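Local structure of xylan esterase 1 (Thermoanaerobacterium sp. 'JW/SL YS485', 3FCY) at residues 115-120 / 250-255; 141-146 / 181-186; 157-160 / 165-168; 161-166 / 174-179; 167-172 / 254-259. The protein probably hydrolyses acetyl ester bonds, removing acetyl groups from xylan as an alpha/beta-hydrolase of carbohydrate esterase family CE7. All coordinates share one frame; numbering follows the deposited sequence.

Overall arrangement
From the N terminus, the loop after strand 108-114 meets helix 251-260 in interaction 1, which closes the widest loop of the set. Nested inside it, interaction 2 ties the loop after strand 136-140 to helix 176-192. The long excursion between that strand and that helix folds back on itself in interaction 3 and packs on the start of the helix in interaction 4, both nested within interaction 2 and sharing Ile165 and Arg166. Interaction 5 starts on Gly167 and Leu168, already used by interaction 3, crosses interactions 2 and 4 along the chain, and ends on helix 251-260. The excursion is thereby held between two helices beside the predicted substrate-binding Tyr117.

Interaction 1: 115-120 / 250-255; sequences HGYSSN and YQEITD
Tyr117 reaches out of the loop after strand 108-114 to place its hydroxyl on the carboxylate of Glu252, in the first turn of helix 251-260. The backbones stay well apart, with 10.4 Å between the CA atoms of Tyr117 and Tyr250, so two side chains coming from opposite directions span the gap. The bond to CB is directed toward the helix, and with CG anti to the backbone N (chi1 -158°) the ring carries OH across to it. The ring also meets Phe233, and Leu160 of a second subunit packs on the side chain. Contact with the helix starts at CE2, 3.6 Å from Glu252 OE1, and continues at CZ. At the tip, Tyr117 OH donates a 2.6 Å hydrogen bond to Glu252 OE1. The acceptor lies at the ring edge, in its plane, and offers the lone pair on the side of its sister oxygen; ring and carboxylate are turned 27° from each other. Behind the ring, a type II turn from Gly116 to Ser119 shapes the loop. Gly116 O takes His115 ND1 at 2.7 Å and Ser119 N at 3.0 Å from opposite faces of its plane. Glu252 OE2 accepts from Ile165 N, which ties the glutamate to the neighbouring loop as well. Tyr117 is a predicted substrate-binding residue whose side chain lies about 6 Å from that of the predicted nucleophile Ser208. Its hydroxyl, donating to Glu252 and accepting from His163 N, has its orientation set, and the donors gathered round Glu252 are consistent with an ionised carboxylate.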
# COMPACT_ATOMS: atom_id res chain seq x y z
N HIS A 115 15.95 -10.08 23.34
CA HIS A 115 15.52 -9.89 21.96
C HIS A 115 14.17 -9.22 21.70
O HIS A 115 13.37 -9.01 22.61
CB HIS A 115 15.55 -11.24 21.24
CG HIS A 115 14.53 -12.21 21.75
ND1 HIS A 115 13.18 -12.06 21.50
CD2 HIS A 115 14.65 -13.33 22.50
CE1 HIS A 115 12.52 -13.04 22.09
NE2 HIS A 115 13.39 -13.83 22.70
N GLY A 116 13.95 -8.91 20.42
CA GLY A 116 12.73 -8.27 19.99
C GLY A 116 11.51 -9.17 20.04
O GLY A 116 11.61 -10.40 20.15
N TYR A 117 10.34 -8.54 19.97
CA TYR A 117 9.05 -9.22 20.02
C TYR A 117 8.89 -10.27 18.91
O TYR A 117 8.97 -9.95 17.73
CB TYR A 117 7.95 -8.17 19.92
CG TYR A 117 6.60 -8.56 20.47
CD1 TYR A 117 6.48 -9.56 21.43
CD2 TYR A 117 5.45 -7.87 20.08
CE1 TYR A 117 5.23 -9.87 21.99
CE2 TYR A 117 4.21 -8.16 20.63
CZ TYR A 117 4.10 -9.16 21.58
OH TYR A 117 2.87 -9.45 22.13
N SER A 118 8.67 -11.52 19.32
CA SER A 118 8.48 -12.67 18.42
C SER A 118 9.78 -13.27 17.89
O SER A 118 9.76 -14.27 17.18
CB SER A 118 7.57 -12.29 17.23
OG SER A 118 8.30 -11.69 16.18
N SER A 119 10.91 -12.66 18.24
CA SER A 119 12.20 -13.16 17.77
C SER A 119 12.79 -14.14 18.77
O SER A 119 12.07 -14.79 19.52
CB SER A 119 13.16 -11.99 17.55
OG SER A 119 14.35 -12.43 16.92
N ASN A 120 14.12 -14.24 18.78
CA ASN A 120 14.83 -15.12 19.70
C ASN A 120 16.26 -14.61 19.89
O ASN A 120 16.61 -13.56 19.36
CB ASN A 120 14.84 -16.57 19.18
CG ASN A 120 15.49 -16.70 17.82
OD1 ASN A 120 16.51 -16.07 17.54
ND2 ASN A 120 14.91 -17.53 16.96
N TYR A 250 1.81 -3.05 18.92
CA TYR A 250 0.81 -2.86 19.97
C TYR A 250 -0.62 -3.14 19.52
O TYR A 250 -1.58 -2.79 20.21
CB TYR A 250 0.89 -1.42 20.50
CG TYR A 250 2.07 -1.15 21.42
CD1 TYR A 250 2.15 -1.73 22.69
CD2 TYR A 250 3.08 -0.26 21.04
CE1 TYR A 250 3.20 -1.44 23.56
CE2 TYR A 250 4.15 0.04 21.90
CZ TYR A 250 4.20 -0.55 23.16
OH TYR A 250 5.23 -0.26 24.02
N GLN A 251 -0.77 -3.79 18.37
CA GLN A 251 -2.09 -4.11 17.83
C GLN A 251 -3.01 -4.87 18.79
O GLN A 251 -4.22 -4.66 18.82
CB GLN A 251 -1.94 -4.93 16.54
CG GLN A 251 -3.26 -5.37 15.91
CD GLN A 251 -4.11 -4.21 15.44
OE1 GLN A 251 -3.64 -3.34 14.70
NE2 GLN A 251 -5.37 -4.18 15.86
N GLU A 252 -2.42 -5.77 19.58
CA GLU A 252 -3.20 -6.58 20.52
C GLU A 252 -4.00 -5.78 21.54
O GLU A 252 -5.04 -6.24 22.01
CB GLU A 252 -2.28 -7.57 21.23
CG GLU A 252 -1.25 -6.95 22.16
CD GLU A 252 -0.13 -7.91 22.48
OE1 GLU A 252 0.78 -8.06 21.64
OE2 GLU A 252 -0.17 -8.53 23.56
N ILE A 253 -3.54 -4.58 21.88
CA ILE A 253 -4.28 -3.75 22.83
C ILE A 253 -5.60 -3.35 22.18
O ILE A 253 -6.65 -3.31 22.83
CB ILE A 253 -3.49 -2.50 23.22
CG1 ILE A 253 -2.28 -2.90 24.06
CG2 ILE A 253 -4.39 -1.53 23.97
CD1 ILE A 253 -1.34 -1.76 24.35
N THR A 254 -5.54 -3.03 20.88
CA THR A 254 -6.74 -2.66 20.13
C THR A 254 -7.62 -3.90 19.99
O THR A 254 -8.84 -3.83 20.18
CB THR A 254 -6.38 -2.12 18.73
OG1 THR A 254 -5.85 -0.79 18.86
CG2 THR A 254 -7.61 -2.08 17.81
N ASP A 255 -7.01 -5.04 19.66
CA ASP A 255 -7.77 -6.29 19.51
C ASP A 255 -8.51 -6.60 20.80
O ASP A 255 -9.68 -7.01 20.78
CB ASP A 255 -6.85 -7.47 19.19
CG ASP A 255 -6.19 -7.36 17.82
OD1 ASP A 255 -6.62 -6.52 17.00
OD2 ASP A 255 -5.25 -8.14 17.56

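Interaction 2: 141-146 / 181-186; sequences DVRGQG and FLDTAQ
Arg143 grips Asp183 side-on in a buried salt bridge with two hydrogen bonds, one to each carboxylate oxygen. Arg143 NE meets Asp183 OD2 at 2.6 Å, and Arg143 NH2 meets Asp183 OD1 at 2.8 Å with an N-H...O angle of 153°. Both oxygens use their syn lone pairs. The extended arginine chain (chi2 -179°) meets the aspartate side chain at about a right angle, yet the flat ends come nearly into one plane, 24° apart. A second link runs through a water that donates to Asp183 OD2 at 2.8 Å and accepts from Arg143 N at 3.1 Å. OD2 is thus held directly by the side chain and, through the water, by the backbone N of the same arginine. Further out, Arg143 NH2 also donates to Val90 O, which fixes the far end of the guanidinium, and the arginine side chain packs on Ala93 and His179. The loop, bent in a type II turn from Val142 to Gln145, leaves strand 136-140 of the central sheet; it is pinned here to helix 176-192, which is flanked by helix 50-62 against Leu182 and by helix 209-220 against Phe181 and Thr184.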
# COMPACT_ATOMS: atom_id res chain seq x y z
N ASP A 141 16.03 -16.37 25.70
CA ASP A 141 14.89 -16.51 24.80
C ASP A 141 13.66 -16.24 25.66
O ASP A 141 13.56 -16.74 26.79
CB ASP A 141 14.78 -17.92 24.22
CG ASP A 141 15.79 -18.18 23.11
OD1 ASP A 141 16.21 -17.20 22.46
OD2 ASP A 141 16.13 -19.36 22.89
N VAL A 142 12.73 -15.44 25.14
CA VAL A 142 11.51 -15.14 25.87
C VAL A 142 10.57 -16.33 25.77
O VAL A 142 10.51 -17.00 24.74
CB VAL A 142 10.80 -13.88 25.29
CG1 VAL A 142 9.43 -13.70 25.94
CG2 VAL A 142 11.67 -12.64 25.54
N ARG A 143 9.85 -16.61 26.85
CA ARG A 143 8.90 -17.72 26.89
C ARG A 143 7.94 -17.70 25.70
O ARG A 143 7.39 -16.65 25.36
CB ARG A 143 8.06 -17.68 28.16
CG ARG A 143 8.83 -17.78 29.45
CD ARG A 143 7.90 -17.76 30.65
NE ARG A 143 8.64 -17.88 31.90
CZ ARG A 143 8.13 -18.34 33.04
NH1 ARG A 143 6.86 -18.74 33.09
NH2 ARG A 143 8.90 -18.42 34.12
N GLY A 144 7.74 -18.86 25.09
CA GLY A 144 6.81 -18.99 23.98
C GLY A 144 6.95 -18.12 22.74
O GLY A 144 5.99 -17.99 21.98
N GLN A 145 8.12 -17.52 22.51
CA GLN A 145 8.27 -16.71 21.31
C GLN A 145 9.06 -17.47 20.24
O GLN A 145 8.75 -18.63 19.97
CB GLN A 145 8.89 -15.34 21.66
CG GLN A 145 7.98 -14.54 22.60
CD GLN A 145 8.28 -13.05 22.66
OE1 GLN A 145 9.20 -12.55 22.00
NE2 GLN A 145 7.49 -12.33 23.45
N GLY A 146 10.05 -16.84 19.62
CA GLY A 146 10.78 -17.52 18.57
C GLY A 146 11.91 -18.46 18.96
O GLY A 146 12.53 -19.07 18.09
N PHE A 181 9.42 -10.98 32.89
CA PHE A 181 10.24 -10.00 33.58
C PHE A 181 11.02 -10.72 34.68
O PHE A 181 12.23 -10.51 34.84
CB PHE A 181 9.38 -8.89 34.21
CG PHE A 181 8.85 -7.88 33.22
CD1 PHE A 181 8.97 -8.07 31.85
CD2 PHE A 181 8.20 -6.74 33.68
CE1 PHE A 181 8.45 -7.14 30.94
CE2 PHE A 181 7.66 -5.80 32.79
CZ PHE A 181 7.79 -6.00 31.42
N LEU A 182 10.33 -11.58 35.43
CA LEU A 182 10.98 -12.34 36.50
C LEU A 182 12.10 -13.21 35.94
O LEU A 182 13.14 -13.38 36.59
CB LEU A 182 9.97 -13.20 37.26
CG LEU A 182 9.00 -12.43 38.17
CD1 LEU A 182 8.01 -13.40 38.82
CD2 LEU A 182 9.80 -11.66 39.23
N ASP A 183 11.91 -13.77 34.75
CA ASP A 183 12.94 -14.60 34.15
C ASP A 183 14.22 -13.77 33.95
O ASP A 183 15.32 -14.26 34.20
CB ASP A 183 12.52 -15.15 32.78
CG ASP A 183 11.38 -16.16 32.86
OD1 ASP A 183 11.23 -16.84 33.89
OD2 ASP A 183 10.64 -16.28 31.86
N THR A 184 14.08 -12.53 33.49
CA THR A 184 15.26 -11.70 33.27
C THR A 184 15.98 -11.43 34.60
O THR A 184 17.21 -11.49 34.65
CB THR A 184 14.92 -10.33 32.59
OG1 THR A 184 14.28 -9.45 33.53
CG2 THR A 184 14.01 -10.53 31.39
N ALA A 185 15.22 -11.16 35.65
CA ALA A 185 15.80 -10.89 36.97
C ALA A 185 16.51 -12.13 37.50
O ALA A 185 17.62 -12.04 38.03
CB ALA A 185 14.71 -10.46 37.94
N GLN A 186 15.87 -13.28 37.35
CA GLN A 186 16.42 -14.54 37.80
C GLN A 186 17.70 -14.86 37.03
O GLN A 186 18.69 -15.30 37.61
CB GLN A 186 15.40 -15.67 37.61
CG GLN A 186 15.88 -17.05 38.05
CD GLN A 186 14.79 -18.10 37.98
OE1 GLN A 186 13.74 -17.89 37.36
NE2 GLN A 186 15.02 -19.25 38.60
O HOH W 1 11.55 -15.67 29.27

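Interaction 3: 157-160 / 165-168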
# COMPACT_ATOMS: atom_id res chain seq x y z
N GLY A 157 -8.74 -16.53 29.14
CA GLY A 157 -8.73 -15.45 28.18
C GLY A 157 -8.01 -15.80 26.89
O GLY A 157 -7.60 -16.94 26.69
N ASN A 158 -7.84 -14.80 26.04
CA ASN A 158 -7.18 -14.95 24.74
C ASN A 158 -5.77 -15.54 24.78
O ASN A 158 -4.96 -15.18 25.65
CB ASN A 158 -7.17 -13.58 24.05
CG ASN A 158 -6.67 -13.64 22.63
OD1 ASN A 158 -5.46 -13.60 22.38
ND2 ASN A 158 -7.59 -13.75 21.68
N THR A 159 -5.47 -16.44 23.85
CA THR A 159 -4.14 -17.06 23.75
C THR A 159 -3.71 -17.11 22.28
O THR A 159 -2.68 -17.69 21.96
CB THR A 159 -4.11 -18.52 24.28
OG1 THR A 159 -4.89 -19.37 23.42
CG2 THR A 159 -4.65 -18.60 25.71
N LEU A 160 -4.49 -16.50 21.40
CA LEU A 160 -4.20 -16.51 19.97
C LEU A 160 -3.13 -15.50 19.52
O LEU A 160 -2.24 -15.85 18.74
CB LEU A 160 -5.48 -16.27 19.17
CG LEU A 160 -5.36 -16.16 17.65
CD1 LEU A 160 -4.71 -17.41 17.07
CD2 LEU A 160 -6.76 -15.95 17.06
N ILE A 165 -1.29 -8.90 26.40
CA ILE A 165 -2.61 -9.13 26.95
C ILE A 165 -2.79 -10.57 27.43
O ILE A 165 -3.87 -10.95 27.87
CB ILE A 165 -3.73 -8.83 25.93
CG1 ILE A 165 -3.60 -9.75 24.71
CG2 ILE A 165 -3.67 -7.37 25.50
CD1 ILE A 165 -4.78 -9.66 23.75
N ARG A 166 -1.73 -11.37 27.34
CA ARG A 166 -1.79 -12.77 27.77
C ARG A 166 -1.94 -12.82 29.30
O ARG A 166 -1.04 -12.40 30.03
CB ARG A 166 -0.53 -13.52 27.33
CG ARG A 166 -0.58 -15.04 27.50
CD ARG A 166 -1.71 -15.68 26.69
NE ARG A 166 -1.62 -15.36 25.27
CZ ARG A 166 -0.82 -15.98 24.40
NH1 ARG A 166 -0.04 -16.98 24.79
NH2 ARG A 166 -0.79 -15.59 23.13
N GLY A 167 -3.08 -13.33 29.77
CA GLY A 167 -3.33 -13.40 31.20
C GLY A 167 -3.96 -12.13 31.73
O GLY A 167 -4.12 -11.96 32.95
N LEU A 168 -4.32 -11.22 30.83
CA LEU A 168 -4.93 -9.95 31.23
C LEU A 168 -6.29 -10.14 31.90
O LEU A 168 -6.65 -9.37 32.79
CB LEU A 168 -5.05 -9.03 30.01
CG LEU A 168 -5.58 -7.61 30.25
CD1 LEU A 168 -4.70 -6.87 31.24
CD2 LEU A 168 -5.63 -6.86 28.93
O HOH W 2 -5.16 -14.46 28.27
O HOH W 3 -3.08 -13.39 23.89
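The guanidinium of Arg166 lies flat against the backbone of Thr159. Thr159 CA sits 3.3 Å above one face, toward the rim, with Thr159 O over that same face, 3.1 Å from Arg166 NH2 but badly angled for a hydrogen bond. His163 CD2 lies over the opposite face, toward the rim, and a water occupies the edge in plane. That water accepts from Arg166 NE at 2.8 Å and can donate to Asn158 OD1 at 2.8 Å. The arginine chain bends at chi2 (60°) and chi3 (57°), folding its tip back over segment 157-160. A second water joins the backbones, donating to Asn158 O at 2.7 Å and accepting from Gly167 N at 2.8 Å. Ile165 CD1 rests on Asn158 OD1 at 4.2 Å. The strongest polar partners lie across a subunit boundary: Arg166 NH2 donates to Thr159 O of a second subunit, Thr159 OG1 bonds Asp151 of that subunit, and Asn158 ND2 bonds its Gln145 O. The returning arm of the loop makes a type II turn from Ile165 to Leu168, with Gly167 at its third position (phi 87°), as is usual for such turns. This loop, folded back on itself and bridged by two waters, forms part of the interface between subunits.

Interaction 4: 161-166 / 174-179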
# COMPACT_ATOMS: atom_id res chain seq x y z
N ASN A 161 -3.21 -14.27 20.00
CA ASN A 161 -2.25 -13.26 19.58
C ASN A 161 -1.82 -12.28 20.67
O ASN A 161 -2.65 -11.63 21.30
CB ASN A 161 -2.81 -12.44 18.41
CG ASN A 161 -2.86 -13.23 17.11
OD1 ASN A 161 -1.83 -13.63 16.57
ND2 ASN A 161 -4.07 -13.44 16.59
N GLY A 162 -0.51 -12.17 20.86
CA GLY A 162 0.03 -11.22 21.82
C GLY A 162 0.30 -11.69 23.24
O GLY A 162 -0.54 -12.33 23.87
N HIS A 163 1.49 -11.34 23.74
CA HIS A 163 1.88 -11.70 25.09
C HIS A 163 1.57 -10.58 26.09
O HIS A 163 1.52 -10.81 27.30
CB HIS A 163 3.37 -12.05 25.14
CG HIS A 163 3.67 -13.45 24.70
ND1 HIS A 163 4.96 -13.91 24.53
CD2 HIS A 163 2.86 -14.50 24.44
CE1 HIS A 163 4.92 -15.18 24.18
NE2 HIS A 163 3.66 -15.57 24.12
N ILE A 164 1.37 -9.36 25.59
CA ILE A 164 1.06 -8.23 26.46
C ILE A 164 -0.29 -8.44 27.16
O ILE A 164 -0.42 -8.19 28.35
CB ILE A 164 1.00 -6.91 25.68
CG1 ILE A 164 2.38 -6.58 25.10
CG2 ILE A 164 0.51 -5.78 26.59
CD1 ILE A 164 2.42 -5.31 24.29
N ILE A 165 -1.29 -8.90 26.40
CA ILE A 165 -2.61 -9.13 26.95
C ILE A 165 -2.79 -10.57 27.43
O ILE A 165 -3.87 -10.95 27.87
CB ILE A 165 -3.73 -8.83 25.93
CG1 ILE A 165 -3.60 -9.75 24.71
CG2 ILE A 165 -3.67 -7.37 25.50
CD1 ILE A 165 -4.78 -9.66 23.75
N ARG A 166 -1.73 -11.37 27.34
CA ARG A 166 -1.79 -12.77 27.77
C ARG A 166 -1.94 -12.82 29.30
O ARG A 166 -1.04 -12.40 30.03
CB ARG A 166 -0.53 -13.52 27.33
CG ARG A 166 -0.58 -15.04 27.50
CD ARG A 166 -1.71 -15.68 26.69
NE ARG A 166 -1.62 -15.36 25.27
CZ ARG A 166 -0.82 -15.98 24.40
NH1 ARG A 166 -0.04 -16.98 24.79
NH2 ARG A 166 -0.79 -15.59 23.13
N ASN A 174 -0.84 -13.66 37.22
CA ASN A 174 -0.70 -14.67 36.18
C ASN A 174 -0.41 -14.07 34.80
O ASN A 174 -0.45 -14.77 33.78
CB ASN A 174 -1.95 -15.55 36.10
CG ASN A 174 -2.24 -16.27 37.40
OD1 ASN A 174 -1.33 -16.83 38.03
ND2 ASN A 174 -3.51 -16.29 37.81
N MET A 175 -0.12 -12.77 34.77
CA MET A 175 0.18 -12.10 33.51
C MET A 175 1.53 -12.61 33.02
O MET A 175 2.51 -12.59 33.75
CB MET A 175 0.18 -10.59 33.73
CG MET A 175 -1.22 -10.06 34.02
SD MET A 175 -1.27 -8.34 34.51
CE MET A 175 -1.06 -7.52 32.92
N LEU A 176 1.56 -13.08 31.77
CA LEU A 176 2.78 -13.64 31.21
C LEU A 176 4.03 -12.76 31.23
O LEU A 176 5.12 -13.25 31.52
CB LEU A 176 2.53 -14.13 29.78
CG LEU A 176 3.73 -14.81 29.10
CD1 LEU A 176 4.21 -15.99 29.95
CD2 LEU A 176 3.34 -15.28 27.70
N PHE A 177 3.91 -11.47 30.93
CA PHE A 177 5.11 -10.63 30.95
C PHE A 177 5.62 -10.42 32.38
O PHE A 177 6.73 -9.95 32.59
CB PHE A 177 4.88 -9.28 30.27
CG PHE A 177 5.33 -9.26 28.83
CD1 PHE A 177 6.67 -9.46 28.50
CD2 PHE A 177 4.41 -9.07 27.80
CE1 PHE A 177 7.09 -9.48 27.17
CE2 PHE A 177 4.82 -9.08 26.46
CZ PHE A 177 6.17 -9.29 26.15
N ARG A 178 4.79 -10.78 33.35
CA ARG A 178 5.18 -10.68 34.74
C ARG A 178 6.22 -11.79 34.96
O ARG A 178 7.27 -11.57 35.56
CB ARG A 178 3.94 -10.88 35.63
CG ARG A 178 4.18 -10.81 37.13
CD ARG A 178 4.36 -12.19 37.71
NE ARG A 178 3.99 -12.25 39.13
CZ ARG A 178 4.10 -13.35 39.86
NH1 ARG A 178 4.56 -14.47 39.32
NH2 ARG A 178 3.75 -13.34 41.14
N HIS A 179 5.93 -12.97 34.42
CA HIS A 179 6.84 -14.11 34.55
C HIS A 179 8.10 -13.85 33.72
O HIS A 179 9.21 -14.13 34.17
CB HIS A 179 6.17 -15.40 34.07
CG HIS A 179 4.81 -15.63 34.65
ND1 HIS A 179 4.48 -15.28 35.94
CD2 HIS A 179 3.70 -16.18 34.11
CE1 HIS A 179 3.23 -15.62 36.18
NE2 HIS A 179 2.73 -16.16 35.09
O HOH W 4 1.45 -10.11 29.98
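Leu176 presses a methyl onto the His163 ring at the centre of the tightly packed half. Its CD2 sits over the middle of the imidazole, 3.5 Å from the ring centroid and 13° off the normal, a CH-pi contact. With CG swung beside its own carbonyl carbon (chi1 -177°), the leucine lies alongside Arg166 and points the same way, its CD2 3.9 Å from Arg166 CG. Phe177 fills the next place: its CE2 is 3.6 Å from His163 CB and 3.7 Å from Ile164 CG1, with the backbone of Ile164 at the ring edge. One direct backbone bond ties this half together, Leu176 N to Arg166 O at 3.2 Å and nearly straight (165°); it occupies an N-H of the helix's first turn, just after the N-cap position at Met175. The looser part is bridged by water, which can donate to His163 O at 2.8 Å and accepts from Phe177 N. Toward the partly exposed Asn174, contact thins to its carbonyl, 4.5 Å from Arg166 O. The imidazole also serves the oligomer, as His163 NE2 is hydrogen-bonded to Thr159 OG1 of a second subunit. Replacing His163 with alanine would probably leave the Leu176 methyl without its ring face and strip the Thr159 hydroxyl of the second subunit of one partner. The loop is thus seated on the N-terminal turn of helix 176-192, with helix 267-274 touching Ile164 and Met175 and helix 50-62 meeting Arg178 on the helix.

Interaction 5: 167-172 / 254-259; sequences GLDDDA and TDYFRL
Tyr256 of helix 251-260 meets a type I turn, Gly167 to Asp170, in the excursion that precedes helix 176-192. The turn is closed by Asp170 N to Gly167 O at 3.1 Å and offers its two central residues to the tyrosine. Leu168 supplies the apolar half: its CD2 lies over the centre of one ring face, 3.8 Å from the centroid and only 8° off the normal, a CH-pi contact. Asp169 supplies the polar half from the edge. Tyr256 OH donates to Asp169 OD1 at 2.5 Å, a short hydrogen bond that uses the lone pair on the side of the other oxygen; ring and carboxylate planes are 47° apart, and Asp169 OD2 stands 3.6 Å from Tyr256 CE1. The ring reaches the turn because a chi1 of -180° turns Tyr256 CG away from its backbone N, which directs the ring toward segment 167-172. Its hydroxyl also bonds Arg266 NH2, so that Asp169, the phenol and the arginine form a chain of polar contacts. A phenylalanine here is likely to leave Asp169 and Arg266 without the hydroxyl that links them. Helix 267-274 backs the site, with Val270 on Tyr256, Leu274 on Leu168, and Lys273 bonding the carbonyls of Leu168 and Asp170. The contact joins two excursions from the central sheet of an alpha/beta-hydrolase, one following strand 136-140 and the other lying between strands 226-230 and 289-295.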
# COMPACT_ATOMS: atom_id res chain seq x y z
N GLY A 167 -3.08 -13.33 29.77
CA GLY A 167 -3.33 -13.40 31.20
C GLY A 167 -3.96 -12.13 31.73
O GLY A 167 -4.12 -11.96 32.95
N LEU A 168 -4.32 -11.22 30.83
CA LEU A 168 -4.93 -9.95 31.23
C LEU A 168 -6.29 -10.14 31.90
O LEU A 168 -6.65 -9.37 32.79
CB LEU A 168 -5.05 -9.03 30.01
CG LEU A 168 -5.58 -7.61 30.25
CD1 LEU A 168 -4.70 -6.87 31.24
CD2 LEU A 168 -5.63 -6.86 28.93
N ASP A 169 -7.06 -11.14 31.47
CA ASP A 169 -8.37 -11.41 32.07
C ASP A 169 -8.26 -12.42 33.22
O ASP A 169 -9.27 -12.86 33.76
CB ASP A 169 -9.37 -11.95 31.04
CG ASP A 169 -9.84 -10.90 30.06
OD1 ASP A 169 -9.95 -9.72 30.45
OD2 ASP A 169 -10.13 -11.26 28.90
N ASP A 170 -7.04 -12.79 33.57
CA ASP A 170 -6.80 -13.73 34.66
C ASP A 170 -6.30 -12.88 35.83
O ASP A 170 -6.27 -11.65 35.73
CB ASP A 170 -5.68 -14.70 34.26
CG ASP A 170 -5.68 -15.98 35.08
OD1 ASP A 170 -5.85 -15.89 36.32
OD2 ASP A 170 -5.49 -17.06 34.50
N ASP A 171 -5.91 -13.51 36.93
CA ASP A 171 -5.40 -12.74 38.06
C ASP A 171 -4.12 -12.01 37.64
O ASP A 171 -3.33 -12.55 36.86
CB ASP A 171 -5.07 -13.65 39.25
CG ASP A 171 -4.64 -12.87 40.47
OD1 ASP A 171 -5.50 -12.22 41.10
OD2 ASP A 171 -3.43 -12.90 40.80
N ALA A 172 -3.92 -10.80 38.14
CA ALA A 172 -2.74 -10.01 37.79
C ALA A 172 -1.43 -10.78 37.95
O ALA A 172 -0.50 -10.60 37.16
CB ALA A 172 -2.70 -8.73 38.61
N THR A 254 -5.54 -3.03 20.88
CA THR A 254 -6.74 -2.66 20.13
C THR A 254 -7.62 -3.90 19.99
O THR A 254 -8.84 -3.83 20.18
CB THR A 254 -6.38 -2.12 18.73
OG1 THR A 254 -5.85 -0.79 18.86
CG2 THR A 254 -7.61 -2.08 17.81
N ASP A 255 -7.01 -5.04 19.66
CA ASP A 255 -7.77 -6.29 19.51
C ASP A 255 -8.51 -6.60 20.80
O ASP A 255 -9.68 -7.01 20.78
CB ASP A 255 -6.85 -7.47 19.19
CG ASP A 255 -6.19 -7.36 17.82
OD1 ASP A 255 -6.62 -6.52 17.00
OD2 ASP A 255 -5.25 -8.14 17.56
N TYR A 256 -7.83 -6.43 21.93
CA TYR A 256 -8.45 -6.71 23.22
C TYR A 256 -9.74 -5.92 23.42
O TYR A 256 -10.78 -6.50 23.72
CB TYR A 256 -7.49 -6.38 24.37
CG TYR A 256 -8.13 -6.68 25.70
CD1 TYR A 256 -8.18 -7.98 26.20
CD2 TYR A 256 -8.77 -5.67 26.42
CE1 TYR A 256 -8.85 -8.27 27.38
CE2 TYR A 256 -9.44 -5.95 27.61
CZ TYR A 256 -9.48 -7.25 28.08
OH TYR A 256 -10.15 -7.53 29.25
N PHE A 257 -9.67 -4.61 23.27
CA PHE A 257 -10.85 -3.77 23.45
C PHE A 257 -11.96 -4.10 22.45
O PHE A 257 -13.13 -4.20 22.82
CB PHE A 257 -10.47 -2.29 23.33
CG PHE A 257 -9.90 -1.71 24.60
CD1 PHE A 257 -10.73 -1.45 25.69
CD2 PHE A 257 -8.54 -1.45 24.71
CE1 PHE A 257 -10.20 -0.95 26.88
CE2 PHE A 257 -8.00 -0.95 25.90
CZ PHE A 257 -8.84 -0.69 26.99
N ARG A 258 -11.59 -4.29 21.19
CA ARG A 258 -12.56 -4.61 20.16
C ARG A 258 -13.37 -5.86 20.50
O ARG A 258 -14.58 -5.92 20.27
CB ARG A 258 -11.87 -4.82 18.80
CG ARG A 258 -11.46 -3.52 18.09
CD ARG A 258 -10.61 -3.80 16.85
NE ARG A 258 -11.33 -4.53 15.81
CZ ARG A 258 -12.09 -3.96 14.88
NH1 ARG A 258 -12.25 -2.65 14.84
NH2 ARG A 258 -12.70 -4.72 13.97
N LEU A 259 -12.69 -6.85 21.08
CA LEU A 259 -13.33 -8.11 21.43
C LEU A 259 -13.93 -8.22 22.82
O LEU A 259 -14.99 -8.82 23.00
CB LEU A 259 -12.34 -9.26 21.25
CG LEU A 259 -11.80 -9.52 19.84
CD1 LEU A 259 -10.58 -10.43 19.93
CD2 LEU A 259 -12.89 -10.15 18.99